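Local coordinates for protein cellulase CEL9M (Clostridium cellulolyticum, PDB 1IA6) that probably cleaves internal beta-1,4-glucosidic linkages of cellulose and related beta-glucans, as a family 9 glycoside hydrolase, at residues 304-318 against 410-422. Sequence-based numbering, arbitrary orientation.
Sequences WGVLRYAAAESMVML and EVALDYNAGLVGV. With SO4 (sulfate ion), chain E.
Val422 packs as a knob into a hole formed by Ala311, Ser314, Met315 and Leu318. Its CG2, anti to the backbone N, lies 3.6 Å from Ser314 CB. Met315 extends alongside Gly421, where the lack of a side chain lets Met315 SD come to 3.7 Å from Gly421 CA. Ser314 OG bonds back to Ala310 O. This end is tightly packed and apolar, and Val337 of helix 327-341 also touches Val422. Helices 306-323 and 413-429 run roughly parallel here, with segment axes 36° apart, as neighbours in the (alpha/alpha)6 barrel of family 9 glycoside hydrolases. A water between them donates to both Arg308 O and Tyr415 O. The other end is polar, and its more open side is limited to Trp304 and Glu410. Trp304 NE1 donates in its ring plane to Glu410 OE1 at 2.8 Å; Glu410 is probably an active-site residue. Buried Arg308 lays CB over one face of the Tyr415 ring, 4.1 Å from its centroid. Bends at chi2 and chi3 (-90° and -57°) fold its guanidinium back to Trp304 O and Gly305 O. NH1 makes a salt bridge to Asp414 OD2, though the hydrogen bond is weak. NH1 and NH2 also bind a sulfate, probably picked up from the crystallisation solution.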
loop_
_atom_site.group_PDB
_atom_site.type_symbol
_atom_site.label_atom_id
_atom_site.label_comp_id
_atom_site.label_asym_id
_atom_site.label_seq_id
_atom_site.Cartn_x
_atom_site.Cartn_y
_atom_site.Cartn_z
ATOM N N TRP A 304 -7.450 13.946 -4.673
ATOM C CA TRP A 304 -6.870 12.802 -5.366
ATOM C C TRP A 304 -6.776 11.566 -4.482
ATOM O O TRP A 304 -6.172 11.607 -3.413
ATOM C CB TRP A 304 -5.487 13.169 -5.910
ATOM C CG TRP A 304 -5.097 12.351 -7.100
ATOM C CD1 TRP A 304 -4.522 11.113 -7.095
ATOM C CD2 TRP A 304 -5.322 12.685 -8.476
ATOM N NE1 TRP A 304 -4.379 10.653 -8.383
ATOM C CE2 TRP A 304 -4.862 11.597 -9.249
ATOM C CE3 TRP A 304 -5.871 13.797 -9.129
ATOM C CZ2 TRP A 304 -4.933 11.588 -10.648
ATOM C CZ3 TRP A 304 -5.942 13.788 -10.518
ATOM C CH2 TRP A 304 -5.476 12.689 -11.261
ATOM N N GLY A 305 -7.370 10.467 -4.947
ATOM C CA GLY A 305 -7.360 9.235 -4.176
ATOM C C GLY A 305 -8.066 9.460 -2.855
ATOM O O GLY A 305 -7.569 9.073 -1.798
ATOM N N VAL A 306 -9.241 10.083 -2.909
ATOM C CA VAL A 306 -9.978 10.384 -1.691
ATOM C C VAL A 306 -10.374 9.160 -0.865
ATOM O O VAL A 306 -10.280 9.190 0.363
ATOM C CB VAL A 306 -11.233 11.250 -1.991
ATOM C CG1 VAL A 306 -12.226 10.476 -2.824
ATOM C CG2 VAL A 306 -11.862 11.713 -0.688
ATOM N N LEU A 307 -10.801 8.082 -1.519
ATOM C CA LEU A 307 -11.197 6.873 -0.787
ATOM C C LEU A 307 -9.979 6.191 -0.172
ATOM O O LEU A 307 -10.072 5.555 0.879
ATOM C CB LEU A 307 -11.935 5.901 -1.712
ATOM C CG LEU A 307 -13.246 6.461 -2.281
ATOM C CD1 LEU A 307 -13.896 5.422 -3.180
ATOM C CD2 LEU A 307 -14.185 6.839 -1.139
ATOM N N ARG A 308 -8.838 6.325 -0.838
ATOM C CA ARG A 308 -7.591 5.756 -0.349
ATOM C C ARG A 308 -7.294 6.342 1.036
ATOM O O ARG A 308 -6.906 5.619 1.955
ATOM C CB ARG A 308 -6.466 6.065 -1.356
ATOM C CG ARG A 308 -5.033 5.996 -0.839
ATOM C CD ARG A 308 -4.591 7.344 -0.298
ATOM N NE ARG A 308 -4.704 8.420 -1.287
ATOM C CZ ARG A 308 -3.819 8.676 -2.249
ATOM N NH1 ARG A 308 -2.724 7.937 -2.386
ATOM N NH2 ARG A 308 -4.017 9.701 -3.067
ATOM N N TYR A 309 -7.501 7.648 1.194
ATOM C CA TYR A 309 -7.254 8.297 2.477
ATOM C C TYR A 309 -8.249 7.872 3.552
ATOM O O TYR A 309 -7.861 7.621 4.692
ATOM C CB TYR A 309 -7.293 9.822 2.326
ATOM C CG TYR A 309 -6.142 10.385 1.525
ATOM C CD1 TYR A 309 -4.823 10.076 1.857
ATOM C CD2 TYR A 309 -6.366 11.233 0.439
ATOM C CE1 TYR A 309 -3.755 10.596 1.132
ATOM C CE2 TYR A 309 -5.300 11.762 -0.295
ATOM C CZ TYR A 309 -3.999 11.435 0.060
ATOM O OH TYR A 309 -2.934 11.943 -0.650
ATOM N N ALA A 310 -9.531 7.797 3.195
ATOM C CA ALA A 310 -10.556 7.405 4.160
ATOM C C ALA A 310 -10.323 5.986 4.681
ATOM O O ALA A 310 -10.476 5.719 5.880
ATOM C CB ALA A 310 -11.946 7.517 3.528
ATOM N N ALA A 311 -9.947 5.080 3.781
ATOM C CA ALA A 311 -9.682 3.695 4.159
ATOM C C ALA A 311 -8.439 3.584 5.041
ATOM O O ALA A 311 -8.427 2.832 6.013
ATOM C CB ALA A 311 -9.510 2.832 2.909
ATOM N N ALA A 312 -7.393 4.332 4.695
ATOM C CA ALA A 312 -6.144 4.306 5.455
ATOM C C ALA A 312 -6.324 4.801 6.892
ATOM O O ALA A 312 -5.826 4.184 7.834
ATOM C CB ALA A 312 -5.077 5.139 4.738
ATOM N N GLU A 313 -7.033 5.911 7.070
ATOM C CA GLU A 313 -7.250 6.431 8.417
ATOM C C GLU A 313 -8.104 5.440 9.205
ATOM O O GLU A 313 -7.854 5.188 10.381
ATOM C CB GLU A 313 -7.948 7.794 8.360
ATOM C CG GLU A 313 -8.229 8.436 9.724
ATOM C CD GLU A 313 -6.980 8.950 10.431
ATOM O OE1 GLU A 313 -5.930 9.125 9.775
ATOM O OE2 GLU A 313 -7.059 9.203 11.653
ATOM N N SER A 314 -9.111 4.869 8.551
ATOM C CA SER A 314 -9.987 3.912 9.215
ATOM C C SER A 314 -9.212 2.677 9.674
ATOM O O SER A 314 -9.477 2.130 10.746
ATOM C CB SER A 314 -11.131 3.510 8.282
ATOM O OG SER A 314 -11.940 4.636 7.977
ATOM N N MET A 315 -8.247 2.242 8.870
ATOM C CA MET A 315 -7.451 1.080 9.243
ATOM C C MET A 315 -6.656 1.358 10.521
ATOM O O MET A 315 -6.617 0.526 11.430
ATOM C CB MET A 315 -6.485 0.695 8.118
ATOM C CG MET A 315 -5.635 -0.519 8.470
ATOM S SD MET A 315 -4.254 -0.790 7.361
ATOM C CE MET A 315 -3.243 -1.863 8.375
ATOM N N VAL A 316 -6.020 2.526 10.588
ATOM C CA VAL A 316 -5.235 2.891 11.764
ATOM C C VAL A 316 -6.126 2.931 13.005
ATOM O O VAL A 316 -5.745 2.441 14.070
ATOM C CB VAL A 316 -4.553 4.267 11.577
ATOM C CG1 VAL A 316 -3.756 4.631 12.825
ATOM C CG2 VAL A 316 -3.636 4.226 10.360
ATOM N N MET A 317 -7.316 3.508 12.868
ATOM C CA MET A 317 -8.243 3.581 13.990
ATOM C C MET A 317 -8.649 2.190 14.473
ATOM O O MET A 317 -8.796 1.966 15.673
ATOM C CB MET A 317 -9.497 4.369 13.604
ATOM C CG MET A 317 -9.238 5.831 13.315
ATOM S SD MET A 317 -10.761 6.694 12.897
ATOM C CE MET A 317 -10.279 8.398 13.238
ATOM N N LEU A 318 -8.833 1.253 13.547
ATOM C CA LEU A 318 -9.221 -0.102 13.942
ATOM C C LEU A 318 -8.085 -0.862 14.621
ATOM O O LEU A 318 -8.326 -1.699 15.493
ATOM C CB LEU A 318 -9.740 -0.894 12.736
ATOM C CG LEU A 318 -11.070 -0.398 12.161
ATOM C CD1 LEU A 318 -11.563 -1.378 11.113
ATOM C CD2 LEU A 318 -12.100 -0.255 13.275
ATOM N N GLU A 410 -8.764 6.453 -11.138
ATOM C CA GLU A 410 -7.438 5.901 -10.906
ATOM C C GLU A 410 -7.482 4.752 -9.907
ATOM O O GLU A 410 -8.338 4.719 -9.024
ATOM C CB GLU A 410 -6.482 6.980 -10.392
ATOM C CG GLU A 410 -5.712 7.678 -11.501
ATOM C CD GLU A 410 -4.244 7.841 -11.164
ATOM O OE1 GLU A 410 -3.931 8.553 -10.185
ATOM O OE2 GLU A 410 -3.401 7.250 -11.875
ATOM N N VAL A 411 -6.569 3.801 -10.082
ATOM C CA VAL A 411 -6.438 2.643 -9.194
ATOM C C VAL A 411 -4.936 2.513 -8.941
ATOM O O VAL A 411 -4.138 2.920 -9.779
ATOM C CB VAL A 411 -6.955 1.344 -9.853
ATOM C CG1 VAL A 411 -8.437 1.481 -10.176
ATOM C CG2 VAL A 411 -6.154 1.036 -11.119
ATOM N N ALA A 412 -4.542 1.960 -7.798
ATOM C CA ALA A 412 -3.116 1.839 -7.506
ATOM C C ALA A 412 -2.828 0.910 -6.341
ATOM O O ALA A 412 -3.703 0.628 -5.526
ATOM C CB ALA A 412 -2.536 3.216 -7.212
ATOM N N LEU A 413 -1.583 0.448 -6.265
ATOM C CA LEU A 413 -1.167 -0.436 -5.186
ATOM C C LEU A 413 -1.438 0.182 -3.816
ATOM O O LEU A 413 -2.024 -0.464 -2.949
ATOM C CB LEU A 413 0.330 -0.742 -5.282
ATOM C CG LEU A 413 0.861 -1.542 -6.469
ATOM C CD1 LEU A 413 2.376 -1.717 -6.320
ATOM C CD2 LEU A 413 0.169 -2.892 -6.535
ATOM N N ASP A 414 -1.016 1.431 -3.623
ATOM C CA ASP A 414 -1.197 2.073 -2.326
ATOM C C ASP A 414 -2.661 2.305 -1.956
ATOM O O ASP A 414 -2.996 2.412 -0.777
ATOM C CB ASP A 414 -0.389 3.381 -2.241
ATOM C CG ASP A 414 -1.006 4.521 -3.029
ATOM O OD1 ASP A 414 -1.002 4.472 -4.278
ATOM O OD2 ASP A 414 -1.491 5.478 -2.391
ATOM N N TYR A 415 -3.533 2.362 -2.955
ATOM C CA TYR A 415 -4.962 2.543 -2.700
ATOM C C TYR A 415 -5.493 1.280 -2.027
ATOM O O TYR A 415 -6.127 1.334 -0.969
ATOM C CB TYR A 415 -5.729 2.735 -4.010
ATOM C CG TYR A 415 -5.640 4.102 -4.655
ATOM C CD1 TYR A 415 -4.576 4.965 -4.395
ATOM C CD2 TYR A 415 -6.612 4.511 -5.570
ATOM C CE1 TYR A 415 -4.484 6.203 -5.032
ATOM C CE2 TYR A 415 -6.530 5.743 -6.213
ATOM C CZ TYR A 415 -5.465 6.582 -5.941
ATOM O OH TYR A 415 -5.381 7.792 -6.587
ATOM N N ASN A 416 -5.233 0.136 -2.655
ATOM C CA ASN A 416 -5.708 -1.137 -2.129
ATOM C C ASN A 416 -5.036 -1.636 -0.862
ATOM O O ASN A 416 -5.639 -2.395 -0.105
ATOM C CB ASN A 416 -5.624 -2.220 -3.206
ATOM C CG ASN A 416 -6.900 -2.318 -4.019
ATOM O OD1 ASN A 416 -7.274 -1.378 -4.719
ATOM N ND2 ASN A 416 -7.585 -3.452 -3.917
ATOM N N ALA A 417 -3.797 -1.220 -0.616
ATOM C CA ALA A 417 -3.097 -1.675 0.582
ATOM C C ALA A 417 -3.907 -1.358 1.840
ATOM O O ALA A 417 -4.139 -2.232 2.677
ATOM C CB ALA A 417 -1.721 -1.023 0.665
ATOM N N GLY A 418 -4.345 -0.107 1.956
ATOM C CA GLY A 418 -5.125 0.313 3.107
ATOM C C GLY A 418 -6.512 -0.302 3.147
ATOM O O GLY A 418 -7.073 -0.497 4.227
ATOM N N LEU A 419 -7.069 -0.602 1.977
ATOM C CA LEU A 419 -8.398 -1.202 1.895
ATOM C C LEU A 419 -8.372 -2.600 2.487
ATOM O O LEU A 419 -9.256 -2.974 3.257
ATOM C CB LEU A 419 -8.876 -1.275 0.440
ATOM C CG LEU A 419 -10.234 -1.958 0.224
ATOM C CD1 LEU A 419 -11.333 -1.165 0.931
ATOM C CD2 LEU A 419 -10.532 -2.066 -1.254
ATOM N N VAL A 420 -7.361 -3.382 2.121
ATOM C CA VAL A 420 -7.251 -4.735 2.651
ATOM C C VAL A 420 -7.228 -4.683 4.177
ATOM O O VAL A 420 -7.934 -5.439 4.843
ATOM C CB VAL A 420 -5.969 -5.436 2.157
ATOM C CG1 VAL A 420 -5.833 -6.798 2.826
ATOM C CG2 VAL A 420 -6.015 -5.599 0.648
ATOM N N GLY A 421 -6.421 -3.778 4.723
ATOM C CA GLY A 421 -6.316 -3.646 6.166
ATOM C C GLY A 421 -7.612 -3.288 6.874
ATOM O O GLY A 421 -7.977 -3.923 7.864
ATOM N N VAL A 422 -8.317 -2.271 6.381
ATOM C CA VAL A 422 -9.564 -1.865 7.016
ATOM C C VAL A 422 -10.629 -2.957 6.911
ATOM O O VAL A 422 -11.400 -3.166 7.849
ATOM C CB VAL A 422 -10.106 -0.522 6.428
ATOM C CG1 VAL A 422 -10.662 -0.724 5.032
ATOM C CG2 VAL A 422 -11.169 0.055 7.360
HETATM S S SO4 E . -0.929 10.215 -5.229
HETATM O O1 SO4 E . -0.944 9.914 -6.677
HETATM O O2 SO4 E . -0.761 8.959 -4.474
HETATM O O3 SO4 E . -2.205 10.862 -4.857
HETATM O O4 SO4 E . 0.191 11.136 -4.935
HETATM O O HOH W 1 -7.696 9.437 -7.666
HETATM O O HOH W 2 -5.950 2.995 1.373
#